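Local coordinates for 3-hydroxyacyl-CoA dehydrogenase (Archaeoglobus fulgidus, PDB 1ZEJ), which probably works as an NAD-dependent dehydrogenase of the 3-hydroxyacyl-CoA dehydrogenase family, oxidising a hydroxyl group of its substrate, and forms a homodimer, at residues F16-G21 and V38-S43; I142-F147 and V167-G172; T213-L218 and V280-K285. All blocks are in the same frame, centred on the assembly; numbering follows the deposited sequence.

Contact 1: residues F16-G21 and V38-S43; sequences FVIGAG and VLQDVS
Val17 sits between two hydrogen bonds to the neighbouring parallel strand. Its N donates to Val38 O at 2.7 Å, almost straight, and its O accepts from Gln40 N at 2.8 Å. Gly19 N donates to Gln40 O and continues the ladder. The buried end is tight. Phe16 has CG anti to the backbone N (chi1 -157°), which lays one ring face over Val38 O and brings the ring against Gln40. Its CE2 meets Val38 CG1 at 3.6 Å, and its CE1 lies 3.5 Å from Gln40 CB. On the opposite face of the sheet, Val17 CG1 packs on Leu39 CD1 at 3.8 Å. These strands, 14-18 and 36-40, are the first beta-alpha-beta unit of a Rossmann fold, with helix 22-32 between them. Gly19 and Gly21 belong to its GxGxxG turn. Gly19, Ala20, Gly21 and Asp41 are predicted to bind NAD. Beyond the strands, at Gly21 and Asp41, the contact becomes more open to solvent. Gly21 barely touches the other segment. Asp41 still ties the turn down: its OD2 accepts from Ala20 N at 2.9 Å through its anti lone pair. Its OD1 accepts from Ser43 N at 2.8 Å in an Asx turn.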
ATOM      1  N   PHE A  16      32.749  -1.153  -8.096  1.00 26.53           N
ATOM      2  CA  PHE A  16      33.376  -0.676  -6.854  1.00 25.43           C
ATOM      3  C   PHE A  16      32.296  -0.253  -5.916  1.00 26.71           C
ATOM      4  O   PHE A  16      31.478   0.598  -6.283  1.00 27.94           O
ATOM      5  CB  PHE A  16      34.293   0.526  -7.120  1.00 26.21           C
ATOM      6  CG  PHE A  16      35.373   0.734  -6.067  1.00 25.40           C
ATOM      7  CD1 PHE A  16      35.156   1.564  -4.976  1.00 27.17           C
ATOM      8  CD2 PHE A  16      36.634   0.174  -6.239  1.00 26.96           C
ATOM      9  CE1 PHE A  16      36.142   1.760  -4.024  1.00 27.60           C
ATOM     10  CE2 PHE A  16      37.639   0.368  -5.296  1.00 26.78           C
ATOM     11  CZ  PHE A  16      37.381   1.136  -4.166  1.00 26.90           C
ATOM     12  N   VAL A  17      32.291  -0.804  -4.707  1.00 25.37           N
ATOM     13  CA  VAL A  17      31.314  -0.448  -3.676  1.00 25.74           C
ATOM     14  C   VAL A  17      32.005   0.187  -2.478  1.00 26.17           C
ATOM     15  O   VAL A  17      32.902  -0.412  -1.867  1.00 24.01           O
ATOM     16  CB  VAL A  17      30.479  -1.689  -3.208  1.00 25.62           C
ATOM     17  CG1 VAL A  17      29.364  -1.273  -2.192  1.00 26.80           C
ATOM     18  CG2 VAL A  17      29.857  -2.412  -4.396  1.00 27.21           C
ATOM     19  N   ILE A  18      31.621   1.416  -2.179  1.00 27.18           N
ATOM     20  CA  ILE A  18      32.211   2.186  -1.094  1.00 29.07           C
ATOM     21  C   ILE A  18      31.333   2.146   0.150  1.00 29.75           C
ATOM     22  O   ILE A  18      30.210   2.689   0.150  1.00 29.21           O
ATOM     23  CB  ILE A  18      32.426   3.678  -1.505  1.00 28.78           C
ATOM     24  CG1 ILE A  18      33.197   3.752  -2.809  1.00 30.44           C
ATOM     25  CG2 ILE A  18      33.138   4.463  -0.382  1.00 29.59           C
ATOM     26  CD1 ILE A  18      33.151   5.076  -3.483  1.00 32.55           C
ATOM     27  N   GLY A  19      31.841   1.490   1.205  1.00 29.75           N
ATOM     28  CA  GLY A  19      31.144   1.446   2.476  1.00 30.11           C
ATOM     29  C   GLY A  19      30.761   0.010   2.755  1.00 30.44           C
ATOM     30  O   GLY A  19      30.040  -0.594   1.970  1.00 32.29           O
ATOM     31  N   ALA A  20      31.282  -0.555   3.836  1.00 30.23           N
ATOM     32  CA  ALA A  20      31.085  -1.963   4.138  1.00 30.62           C
ATOM     33  C   ALA A  20      30.071  -2.129   5.293  1.00 30.91           C
ATOM     34  O   ALA A  20      30.066  -3.126   5.982  1.00 30.49           O
ATOM     35  CB  ALA A  20      32.438  -2.608   4.492  1.00 30.79           C
ATOM     36  N   GLY A  21      29.211  -1.140   5.499  1.00 31.18           N
ATOM     37  CA  GLY A  21      28.080  -1.288   6.434  1.00 31.83           C
ATOM     38  C   GLY A  21      27.023  -2.171   5.800  1.00 31.79           C
ATOM     39  O   GLY A  21      27.256  -2.778   4.774  1.00 28.59           O
ATOM     40  N   VAL A  38      34.704  -4.956  -5.921  1.00 24.75           N
ATOM     41  CA  VAL A  38      35.655  -4.441  -4.920  1.00 24.94           C
ATOM     42  C   VAL A  38      34.868  -3.681  -3.820  1.00 24.26           C
ATOM     43  O   VAL A  38      34.168  -2.695  -4.091  1.00 25.69           O
ATOM     44  CB  VAL A  38      36.710  -3.550  -5.573  1.00 24.83           C
ATOM     45  CG1 VAL A  38      37.706  -3.106  -4.510  1.00 27.51           C
ATOM     46  CG2 VAL A  38      37.442  -4.297  -6.664  1.00 26.54           C
ATOM     47  N   LEU A  39      34.962  -4.155  -2.598  1.00 24.15           N
ATOM     48  CA  LEU A  39      34.260  -3.555  -1.468  1.00 24.33           C
ATOM     49  C   LEU A  39      35.273  -2.838  -0.615  1.00 25.15           C
ATOM     50  O   LEU A  39      36.196  -3.476  -0.060  1.00 24.54           O
ATOM     51  CB  LEU A  39      33.571  -4.632  -0.659  1.00 23.84           C
ATOM     52  CG  LEU A  39      32.768  -4.158   0.585  1.00 25.77           C
ATOM     53  CD1 LEU A  39      31.660  -3.222   0.183  1.00 27.59           C
ATOM     54  CD2 LEU A  39      32.198  -5.346   1.340  1.00 26.10           C
ATOM     55  N   GLN A  40      35.104  -1.526  -0.503  1.00 24.61           N
ATOM     56  CA  GLN A  40      36.083  -0.649   0.169  1.00 25.18           C
ATOM     57  C   GLN A  40      35.481  -0.029   1.459  1.00 26.09           C
ATOM     58  O   GLN A  40      34.318   0.299   1.519  1.00 26.47           O
ATOM     59  CB  GLN A  40      36.559   0.445  -0.774  1.00 25.14           C
ATOM     60  CG  GLN A  40      37.658   1.342  -0.207  1.00 24.71           C
ATOM     61  CD  GLN A  40      37.141   2.582   0.480  1.00 31.21           C
ATOM     62  OE1 GLN A  40      36.044   3.044   0.176  1.00 33.73           O
ATOM     63  NE2 GLN A  40      37.948   3.160   1.380  1.00 28.84           N
ATOM     64  N   ASP A  41      36.299   0.101   2.477  1.00 27.45           N
ATOM     65  CA  ASP A  41      35.928   0.835   3.661  1.00 29.21           C
ATOM     66  C   ASP A  41      37.236   1.242   4.322  1.00 30.33           C
ATOM     67  O   ASP A  41      38.172   0.476   4.299  1.00 28.87           O
ATOM     68  CB  ASP A  41      35.134  -0.086   4.616  1.00 28.84           C
ATOM     69  CG  ASP A  41      34.331   0.728   5.660  1.00 32.45           C
ATOM     70  OD1 ASP A  41      34.989   1.318   6.520  1.00 34.50           O
ATOM     71  OD2 ASP A  41      33.079   0.821   5.574  1.00 32.02           O
ATOM     72  N   VAL A  42      37.271   2.422   4.931  1.00 32.83           N
ATOM     73  CA  VAL A  42      38.444   2.867   5.671  1.00 35.09           C
ATOM     74  C   VAL A  42      38.706   1.998   6.914  1.00 35.54           C
ATOM     75  O   VAL A  42      39.832   1.955   7.407  1.00 35.87           O
ATOM     76  CB  VAL A  42      38.388   4.377   6.059  1.00 35.65           C
ATOM     77  CG1 VAL A  42      38.458   5.244   4.816  1.00 37.36           C
ATOM     78  CG2 VAL A  42      37.170   4.694   6.904  1.00 37.70           C
ATOM     79  N   SER A  43      37.675   1.281   7.381  1.00 35.28           N
ATOM     80  CA  SER A  43      37.789   0.382   8.516  1.00 35.39           C
ATOM     81  C   SER A  43      37.992  -1.102   8.170  1.00 35.27           C
ATOM     82  O   SER A  43      37.071  -1.747   7.669  1.00 35.02           O
ATOM     83  CB  SER A  43      36.518   0.498   9.371  1.00 35.97           C
ATOM     84  OG  SER A  43      36.590  -0.430  10.440  1.00 35.01           O
TER

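Contact 2: residues I142-F147 and V167-G172; sequences IVISRF and VVVCKG. With PE8 (3,6,9,12,15,18,21-heptaoxatricosane-1,23-diol), chain C.
Ile144 pairs with Lys171 at the end of two parallel strands, 139-144 and 166-171. Four backbone hydrogen bonds join the two segments. Ile142 N donates to Val168 O, and Ile142 O accepts from Cys170 N. Ile144 repeats the pattern, with its N on Cys170 O and its O accepting from Gly172 N at 2.8 Å. Gly172 has positive phi (73°), which favours glycine where the strand ends.

The side chain of Ile144 can be followed outward. CB lies 4.1 Å from Cys170 O. CG1 stands between the backbone N and the carbonyl carbon (chi1 72°). There it passes 3.6 Å from Cys170 O and runs alongside Lys171, whose CG is 4.0 Å away. The CG2 branch turns to Val169 CG1. The tip, CD1, reaches a polyethylene glycol molecule, touching its C14 at 3.6 Å. That molecule probably comes from the crystallisation liquor. It curls round the ammonium of Lys171, and NZ donates to its ether oxygens O4, O7 and O10. The contact of NZ with its O1 is very short and its details are doubtful. The far end of the glycol donates from O25 to Arg146 O at 2.8 Å.

On the other face, Val143 CG1 lies 3.5 Å from Gly172 C. The side chain of Val143 is about 5 Å from that of His129, which is predicted to be important for catalysis.

The two strands and helix 150-162 form a beta-alpha-beta unit at one end of the chain's sheet. That helix packs on Ile144 and Val167. Helix 112-116 lies against Val143 and Ser145, helix 175-193 touches Val168 and Cys170, and Arg202 of the second subunit donates a hydrogen bond to Val167 O.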
ATOM      1  N   ILE A 142      16.241   4.267  -9.591  1.00 25.11           N
ATOM      2  CA  ILE A 142      17.279   5.208 -10.002  1.00 27.35           C
ATOM      3  C   ILE A 142      16.701   6.578  -9.834  1.00 28.62           C
ATOM      4  O   ILE A 142      15.621   6.842 -10.376  1.00 29.93           O
ATOM      5  CB  ILE A 142      17.659   4.983 -11.458  1.00 27.33           C
ATOM      6  CG1 ILE A 142      18.328   3.597 -11.597  1.00 27.48           C
ATOM      7  CG2 ILE A 142      18.516   6.149 -11.988  1.00 29.99           C
ATOM      8  CD1 ILE A 142      18.611   3.178 -12.989  1.00 29.20           C
ATOM      9  N   VAL A 143      17.412   7.447  -9.114  1.00 27.93           N
ATOM     10  CA  VAL A 143      16.912   8.776  -8.835  1.00 27.55           C
ATOM     11  C   VAL A 143      17.885   9.747  -9.491  1.00 27.72           C
ATOM     12  O   VAL A 143      19.032   9.843  -9.082  1.00 26.37           O
ATOM     13  CB  VAL A 143      16.793   9.019  -7.342  1.00 27.41           C
ATOM     14  CG1 VAL A 143      16.149  10.384  -7.068  1.00 26.48           C
ATOM     15  CG2 VAL A 143      15.964   7.924  -6.679  1.00 24.92           C
ATOM     16  N   ILE A 144      17.420  10.430 -10.521  1.00 28.00           N
ATOM     17  CA  ILE A 144      18.280  11.297 -11.285  1.00 29.04           C
ATOM     18  C   ILE A 144      18.246  12.761 -10.822  1.00 27.73           C
ATOM     19  O   ILE A 144      17.243  13.270 -10.321  1.00 27.60           O
ATOM     20  CB  ILE A 144      18.048  11.143 -12.796  1.00 29.05           C
ATOM     21  CG1 ILE A 144      16.727  11.736 -13.261  1.00 30.17           C
ATOM     22  CG2 ILE A 144      18.130   9.649 -13.184  1.00 32.40           C
ATOM     23  CD1 ILE A 144      16.709  11.984 -14.725  1.00 31.21           C
ATOM     24  N   SER A 145      19.366  13.431 -10.997  1.00 27.54           N
ATOM     25  CA  SER A 145      19.426  14.856 -10.742  1.00 26.72           C
ATOM     26  C   SER A 145      19.101  15.582 -12.039  1.00 27.61           C
ATOM     27  O   SER A 145      18.991  14.942 -13.096  1.00 26.92           O
ATOM     28  CB  SER A 145      20.792  15.230 -10.237  1.00 26.88           C
ATOM     29  OG  SER A 145      21.735  15.385 -11.290  1.00 26.28           O
ATOM     30  N   ARG A 146      18.998  16.913 -11.964  1.00 26.88           N
ATOM     31  CA  ARG A 146      18.877  17.753 -13.196  1.00 27.81           C
ATOM     32  C   ARG A 146      20.098  17.698 -14.097  1.00 26.72           C
ATOM     33  O   ARG A 146      20.019  18.059 -15.241  1.00 27.62           O
ATOM     34  CB  ARG A 146      18.555  19.204 -12.848  1.00 27.96           C
ATOM     35  CG  ARG A 146      19.567  19.945 -12.012  1.00 27.06           C
ATOM     36  CD  ARG A 146      18.926  21.227 -11.484  1.00 29.61           C
ATOM     37  NE  ARG A 146      19.928  22.188 -11.053  1.00 31.97           N
ATOM     38  CZ  ARG A 146      20.468  22.212  -9.840  1.00 33.31           C
ATOM     39  NH1 ARG A 146      20.144  21.297  -8.925  1.00 33.30           N
ATOM     40  NH2 ARG A 146      21.368  23.135  -9.549  1.00 33.78           N
ATOM     41  N   PHE A 147      21.203  17.171 -13.601  1.00 26.31           N
ATOM     42  CA  PHE A 147      22.439  17.067 -14.366  1.00 26.98           C
ATOM     43  C   PHE A 147      22.644  15.755 -15.080  1.00 26.58           C
ATOM     44  O   PHE A 147      23.404  15.680 -16.018  1.00 27.64           O
ATOM     45  CB  PHE A 147      23.653  17.261 -13.468  1.00 27.27           C
ATOM     46  CG  PHE A 147      23.663  18.551 -12.679  1.00 26.03           C
ATOM     47  CD1 PHE A 147      24.267  19.681 -13.176  1.00 28.43           C
ATOM     48  CD2 PHE A 147      23.133  18.600 -11.380  1.00 28.65           C
ATOM     49  CE1 PHE A 147      24.290  20.877 -12.429  1.00 29.37           C
ATOM     50  CE2 PHE A 147      23.181  19.793 -10.622  1.00 27.58           C
ATOM     51  CZ  PHE A 147      23.760  20.918 -11.151  1.00 27.59           C
ATOM     52  N   VAL A 167      13.445  -2.190 -12.098  1.00 27.39           N
ATOM     53  CA  VAL A 167      14.000  -0.840 -12.013  1.00 27.29           C
ATOM     54  C   VAL A 167      12.935   0.201 -12.329  1.00 28.16           C
ATOM     55  O   VAL A 167      12.211   0.077 -13.313  1.00 28.48           O
ATOM     56  CB  VAL A 167      15.194  -0.626 -12.986  1.00 27.81           C
ATOM     57  CG1 VAL A 167      15.659   0.839 -12.946  1.00 29.79           C
ATOM     58  CG2 VAL A 167      16.304  -1.528 -12.661  1.00 30.11           C
ATOM     59  N   VAL A 168      12.853   1.230 -11.486  1.00 27.20           N
ATOM     60  CA  VAL A 168      12.041   2.399 -11.751  1.00 27.45           C
ATOM     61  C   VAL A 168      12.953   3.637 -11.700  1.00 27.45           C
ATOM     62  O   VAL A 168      13.709   3.810 -10.738  1.00 25.37           O
ATOM     63  CB  VAL A 168      10.888   2.563 -10.709  1.00 27.13           C
ATOM     64  CG1 VAL A 168      10.115   3.837 -10.951  1.00 28.52           C
ATOM     65  CG2 VAL A 168       9.919   1.396 -10.778  1.00 28.52           C
ATOM     66  N   VAL A 169      12.880   4.467 -12.752  1.00 26.82           N
ATOM     67  CA  VAL A 169      13.673   5.695 -12.841  1.00 27.77           C
ATOM     68  C   VAL A 169      12.814   6.862 -12.414  1.00 28.61           C
ATOM     69  O   VAL A 169      11.707   6.990 -12.928  1.00 28.59           O
ATOM     70  CB  VAL A 169      14.178   5.925 -14.288  1.00 28.55           C
ATOM     71  CG1 VAL A 169      15.059   7.169 -14.325  1.00 30.95           C
ATOM     72  CG2 VAL A 169      14.965   4.731 -14.805  1.00 29.43           C
ATOM     73  N   CYS A 170      13.326   7.686 -11.496  1.00 28.51           N
ATOM     74  CA  CYS A 170      12.581   8.740 -10.802  1.00 31.27           C
ATOM     75  C   CYS A 170      13.381  10.009 -11.027  1.00 30.45           C
ATOM     76  O   CYS A 170      14.584   9.918 -11.058  1.00 31.36           O
ATOM     77  CB  CYS A 170      12.599   8.550  -9.237  1.00 29.56           C
ATOM     78  SG  CYS A 170      12.240   7.089  -8.624  1.00 36.81           S
ATOM     79  N   LYS A 171      12.717  11.154 -11.112  1.00 30.37           N
ATOM     80  CA  LYS A 171      13.385  12.453 -11.172  1.00 30.19           C
ATOM     81  C   LYS A 171      13.412  13.097  -9.798  1.00 27.59           C
ATOM     82  O   LYS A 171      12.371  13.309  -9.175  1.00 28.31           O
ATOM     83  CB  LYS A 171      12.723  13.392 -12.198  1.00 32.00           C
ATOM     84  CG  LYS A 171      12.990  13.031 -13.656  1.00 33.70           C
ATOM     85  CD  LYS A 171      12.832  14.274 -14.589  1.00 35.83           C
ATOM     86  CE  LYS A 171      12.906  13.889 -16.100  1.00 38.54           C
ATOM     87  NZ  LYS A 171      11.795  12.985 -16.519  1.00 35.81           N
ATOM     88  N   GLY A 172      14.610  13.395  -9.323  1.00 26.43           N
ATOM     89  CA  GLY A 172      14.836  14.185  -8.128  1.00 27.13           C
ATOM     90  C   GLY A 172      14.542  13.528  -6.798  1.00 26.80           C
ATOM     91  O   GLY A 172      15.340  13.685  -5.859  1.00 27.92           O
TER
HETATM   92  O1  PE8 C 283       9.790  14.251 -15.772  0.50 42.02           O
HETATM   93  C2  PE8 C 283       9.289  13.962 -14.448  0.50 43.93           C
HETATM   94  C3  PE8 C 283       8.640  12.591 -14.462  0.50 42.77           C
HETATM   95  O4  PE8 C 283       9.680  11.628 -14.670  0.50 44.66           O
HETATM   96  C5  PE8 C 283       9.239  10.403 -15.260  0.50 44.45           C
HETATM   97  C6  PE8 C 283      10.356   9.748 -16.073  0.50 45.27           C
HETATM   98  O7  PE8 C 283      11.649  10.113 -15.576  0.50 43.06           O
HETATM   99  C8  PE8 C 283      12.628   9.201 -16.053  0.50 43.52           C
HETATM  100  C9  PE8 C 283      13.990   9.887 -16.079  0.50 43.76           C
HETATM  101  O10 PE8 C 283      14.039  10.886 -17.104  0.50 42.03           O
HETATM  102  C11 PE8 C 283      14.156  10.355 -18.422  0.50 42.76           C
HETATM  103  C12 PE8 C 283      14.673  11.446 -19.353  0.50 42.82           C
HETATM  104  O13 PE8 C 283      16.092  11.557 -19.187  0.50 43.24           O
HETATM  105  C14 PE8 C 283      16.473  12.582 -18.267  0.50 40.68           C
HETATM  106  C15 PE8 C 283      17.950  12.903 -18.474  0.50 41.63           C
HETATM  107  O16 PE8 C 283      18.063  14.189 -19.083  0.50 40.34           O
HETATM  108  C17 PE8 C 283      18.464  14.231 -20.455  0.50 42.35           C
HETATM  109  C18 PE8 C 283      19.566  15.279 -20.638  0.50 42.48           C
HETATM  110  O19 PE8 C 283      19.221  16.523 -20.025  0.50 42.22           O
HETATM  111  C20 PE8 C 283      20.324  17.066 -19.281  0.50 45.14           C
HETATM  112  C21 PE8 C 283      20.264  18.592 -19.177  0.50 44.47           C
HETATM  113  O22 PE8 C 283      18.969  19.043 -18.767  0.50 45.02           O
HETATM  114  C23 PE8 C 283      18.992  20.139 -17.841  0.50 43.51           C
HETATM  115  C24 PE8 C 283      17.650  20.183 -17.125  0.50 44.74           C
HETATM  116  O25 PE8 C 283      17.547  19.089 -16.187  0.50 43.77           O

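Contact 3: residues T213-L218 and V280-K285; sequences TLFGPL and VERLKK
Two helices of the C-terminal, all-helical part of the chain meet here, 197-224 and 275-290. Leu214 and Phe215 of the first face Arg282 and Leu283 of the second. Leu214 CD1 packs on Leu283 CD2 at 3.8 Å. Its other methyl, CD2, lies over one face of the Arg282 guanidinium, 3.6 Å from NH2. Leu283 CG comes to the edge of the Phe215 ring, 4.1 Å from CE2.

The segment axes stay 11.1 Å apart at closest approach, and their directions differ by 126°. Side chains therefore bridge the gap. Helix 197-224 is kinked here: the N atoms of Pro217 and Leu218 have no bond to the preceding turn. Arg282 reaches the backbone just before this kink. Its chain bends at chi3 (73°), and NH1 donates to Leu214 O at 3.3 Å. The bond is long and bent, with the donor above the carbonyl plane. The guanidinium and the Phe215 ring are steeply inclined, their planes 78° apart, with NH1 3.6 Å from CE1. With Arg282 cut back to an alanine, Leu214 O would probably lose this donor, and a gap would be likely to open beside Leu214 CD2 and Phe215 CE1. Leu286 also packs on Leu214, and the ring of Tyr223 meets that of Phe215. Past the kink, Leu218 N donates to Asp201 of the second subunit.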
ATOM      1  N   THR A 213      -0.414  -4.892  -4.077  1.00 26.95           N
ATOM      2  CA  THR A 213       0.585  -5.882  -4.476  1.00 26.47           C
ATOM      3  C   THR A 213       0.281  -6.483  -5.842  1.00 27.63           C
ATOM      4  O   THR A 213       1.146  -6.549  -6.701  1.00 27.32           O
ATOM      5  CB  THR A 213       0.721  -6.996  -3.423  1.00 26.75           C
ATOM      6  OG1 THR A 213       1.270  -6.436  -2.229  1.00 27.47           O
ATOM      7  CG2 THR A 213       1.597  -8.127  -3.900  1.00 28.34           C
ATOM      8  N   LEU A 214      -0.970  -6.871  -6.057  1.00 28.12           N
ATOM      9  CA  LEU A 214      -1.346  -7.614  -7.254  1.00 28.00           C
ATOM     10  C   LEU A 214      -1.660  -6.688  -8.407  1.00 28.70           C
ATOM     11  O   LEU A 214      -1.357  -7.008  -9.564  1.00 29.00           O
ATOM     12  CB  LEU A 214      -2.567  -8.482  -6.933  1.00 27.59           C
ATOM     13  CG  LEU A 214      -2.310  -9.657  -5.998  1.00 27.72           C
ATOM     14  CD1 LEU A 214      -3.637 -10.348  -5.843  1.00 31.08           C
ATOM     15  CD2 LEU A 214      -1.306 -10.642  -6.527  1.00 29.45           C
ATOM     16  N   PHE A 215      -2.258  -5.535  -8.100  1.00 29.02           N
ATOM     17  CA  PHE A 215      -2.735  -4.632  -9.182  1.00 29.03           C
ATOM     18  C   PHE A 215      -2.127  -3.250  -9.213  1.00 28.98           C
ATOM     19  O   PHE A 215      -2.200  -2.583 -10.235  1.00 29.45           O
ATOM     20  CB  PHE A 215      -4.277  -4.534  -9.147  1.00 28.72           C
ATOM     21  CG  PHE A 215      -4.956  -5.856  -9.049  1.00 27.10           C
ATOM     22  CD1 PHE A 215      -5.040  -6.694 -10.162  1.00 32.79           C
ATOM     23  CD2 PHE A 215      -5.473  -6.296  -7.837  1.00 31.22           C
ATOM     24  CE1 PHE A 215      -5.627  -7.941 -10.059  1.00 31.96           C
ATOM     25  CE2 PHE A 215      -6.076  -7.546  -7.727  1.00 30.50           C
ATOM     26  CZ  PHE A 215      -6.147  -8.360  -8.841  1.00 30.39           C
ATOM     27  N   GLY A 216      -1.505  -2.826  -8.116  1.00 29.06           N
ATOM     28  CA  GLY A 216      -1.088  -1.452  -7.927  1.00 29.31           C
ATOM     29  C   GLY A 216      -2.325  -0.576  -7.659  1.00 29.02           C
ATOM     30  O   GLY A 216      -3.459  -0.974  -7.938  1.00 29.13           O
ATOM     31  N   PRO A 217      -2.110   0.618  -7.130  1.00 28.50           N
ATOM     32  CA  PRO A 217      -3.244   1.526  -6.900  1.00 29.03           C
ATOM     33  C   PRO A 217      -3.952   2.002  -8.192  1.00 28.24           C
ATOM     34  O   PRO A 217      -5.152   2.257  -8.186  1.00 28.18           O
ATOM     35  CB  PRO A 217      -2.588   2.697  -6.152  1.00 29.48           C
ATOM     36  CG  PRO A 217      -1.127   2.699  -6.590  1.00 30.12           C
ATOM     37  CD  PRO A 217      -0.818   1.216  -6.735  1.00 29.93           C
ATOM     38  N   LEU A 218      -3.230   2.141  -9.282  1.00 28.54           N
ATOM     39  CA  LEU A 218      -3.848   2.599 -10.540  1.00 29.29           C
ATOM     40  C   LEU A 218      -4.584   1.462 -11.250  1.00 28.99           C
ATOM     41  O   LEU A 218      -5.739   1.611 -11.643  1.00 29.18           O
ATOM     42  CB  LEU A 218      -2.807   3.261 -11.452  1.00 30.48           C
ATOM     43  CG  LEU A 218      -2.170   4.569 -10.904  1.00 30.33           C
ATOM     44  CD1 LEU A 218      -1.259   5.188 -11.964  1.00 30.67           C
ATOM     45  CD2 LEU A 218      -3.161   5.590 -10.454  1.00 29.55           C
ATOM     46  N   VAL A 280     -10.198 -12.117  -9.136  1.00 28.32           N
ATOM     47  CA  VAL A 280     -10.663 -12.918  -7.994  1.00 29.93           C
ATOM     48  C   VAL A 280      -9.791 -14.179  -7.773  1.00 29.66           C
ATOM     49  O   VAL A 280      -9.430 -14.482  -6.635  1.00 28.02           O
ATOM     50  CB  VAL A 280     -12.161 -13.288  -8.139  1.00 31.08           C
ATOM     51  CG1 VAL A 280     -12.660 -14.161  -6.968  1.00 33.15           C
ATOM     52  CG2 VAL A 280     -13.016 -12.030  -8.216  1.00 30.77           C
ATOM     53  N   GLU A 281      -9.443 -14.878  -8.862  1.00 30.11           N
ATOM     54  CA  GLU A 281      -8.555 -16.051  -8.791  1.00 31.20           C
ATOM     55  C   GLU A 281      -7.216 -15.686  -8.143  1.00 29.93           C
ATOM     56  O   GLU A 281      -6.728 -16.376  -7.235  1.00 29.58           O
ATOM     57  CB  GLU A 281      -8.297 -16.662 -10.197  1.00 30.88           C
ATOM     58  CG  GLU A 281      -9.511 -17.328 -10.798  1.00 34.03           C
ATOM     59  CD  GLU A 281      -9.289 -17.880 -12.229  1.00 34.60           C
ATOM     60  OE1 GLU A 281      -8.233 -17.592 -12.858  1.00 39.86           O
ATOM     61  OE2 GLU A 281     -10.185 -18.621 -12.715  1.00 37.74           O
ATOM     62  N   ARG A 282      -6.627 -14.589  -8.580  1.00 30.03           N
ATOM     63  CA  ARG A 282      -5.330 -14.170  -8.013  1.00 30.60           C
ATOM     64  C   ARG A 282      -5.436 -13.768  -6.550  1.00 29.67           C
ATOM     65  O   ARG A 282      -4.570 -14.097  -5.745  1.00 28.24           O
ATOM     66  CB  ARG A 282      -4.735 -13.026  -8.828  1.00 31.62           C
ATOM     67  CG  ARG A 282      -4.357 -13.417 -10.236  1.00 34.32           C
ATOM     68  CD  ARG A 282      -3.819 -12.205 -10.934  1.00 40.20           C
ATOM     69  NE  ARG A 282      -2.476 -11.852 -10.444  1.00 42.96           N
ATOM     70  CZ  ARG A 282      -1.941 -10.630 -10.514  1.00 45.18           C
ATOM     71  NH1 ARG A 282      -2.630  -9.618 -11.051  1.00 47.31           N
ATOM     72  NH2 ARG A 282      -0.717 -10.400 -10.045  1.00 43.19           N
ATOM     73  N   LEU A 283      -6.513 -13.054  -6.188  1.00 28.86           N
ATOM     74  CA  LEU A 283      -6.711 -12.678  -4.793  1.00 27.73           C
ATOM     75  C   LEU A 283      -6.952 -13.939  -3.929  1.00 27.66           C
ATOM     76  O   LEU A 283      -6.426 -14.052  -2.830  1.00 26.58           O
ATOM     77  CB  LEU A 283      -7.914 -11.711  -4.655  1.00 29.00           C
ATOM     78  CG  LEU A 283      -7.692 -10.275  -5.162  1.00 26.69           C
ATOM     79  CD1 LEU A 283      -8.995  -9.553  -5.466  1.00 29.24           C
ATOM     80  CD2 LEU A 283      -6.944  -9.523  -4.114  1.00 28.44           C
ATOM     81  N   LYS A 284      -7.748 -14.890  -4.416  1.00 27.79           N
ATOM     82  CA  LYS A 284      -8.004 -16.095  -3.627  1.00 28.16           C
ATOM     83  C   LYS A 284      -6.685 -16.850  -3.357  1.00 27.87           C
ATOM     84  O   LYS A 284      -6.495 -17.412  -2.280  1.00 27.31           O
ATOM     85  CB  LYS A 284      -8.999 -17.003  -4.320  1.00 29.01           C
ATOM     86  CG  LYS A 284     -10.436 -16.472  -4.330  1.00 29.26           C
ATOM     87  CD  LYS A 284     -11.332 -17.329  -5.253  1.00 30.63           C
ATOM     88  CE  LYS A 284     -11.820 -18.553  -4.541  1.00 35.03           C
ATOM     89  NZ  LYS A 284     -12.784 -19.409  -5.339  1.00 36.44           N
ATOM     90  N   LYS A 285      -5.816 -16.884  -4.362  1.00 27.37           N
ATOM     91  CA  LYS A 285      -4.548 -17.590  -4.256  1.00 28.75           C
ATOM     92  C   LYS A 285      -3.652 -16.927  -3.235  1.00 27.38           C
ATOM     93  O   LYS A 285      -3.049 -17.597  -2.393  1.00 24.95           O
ATOM     94  CB  LYS A 285      -3.860 -17.635  -5.615  1.00 28.65           C
ATOM     95  CG  LYS A 285      -4.573 -18.529  -6.624  1.00 33.14           C
ATOM     96  CD  LYS A 285      -4.136 -18.178  -8.094  1.00 34.65           C
ATOM     97  CE  LYS A 285      -2.631 -18.260  -8.324  1.00 38.87           C
ATOM     98  NZ  LYS A 285      -2.096 -17.490  -9.549  1.00 40.59           N
TER

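Contacts 1 and 2 both join parallel strands of one sheet, each within a beta-alpha-beta unit. Contact 3 instead joins helices, with its centre about 40 Å from that of contact 1, on the opposite side of the chain's centre. Contacts 1 and 3 are buried; contact 2 is partly buried and carries a glycol molecule, probably from the crystallisation liquor, on the face of Ile144, Val169 and Lys171. Contacts 1 and 2 rest on ladders of backbone bonds, to which contact 1 adds a carboxylate at the predicted NAD site. Contact 3 relies on side chains, with one long arginine bond. Contacts 2 and 3 both touch the second subunit, whereas contact 1 does not.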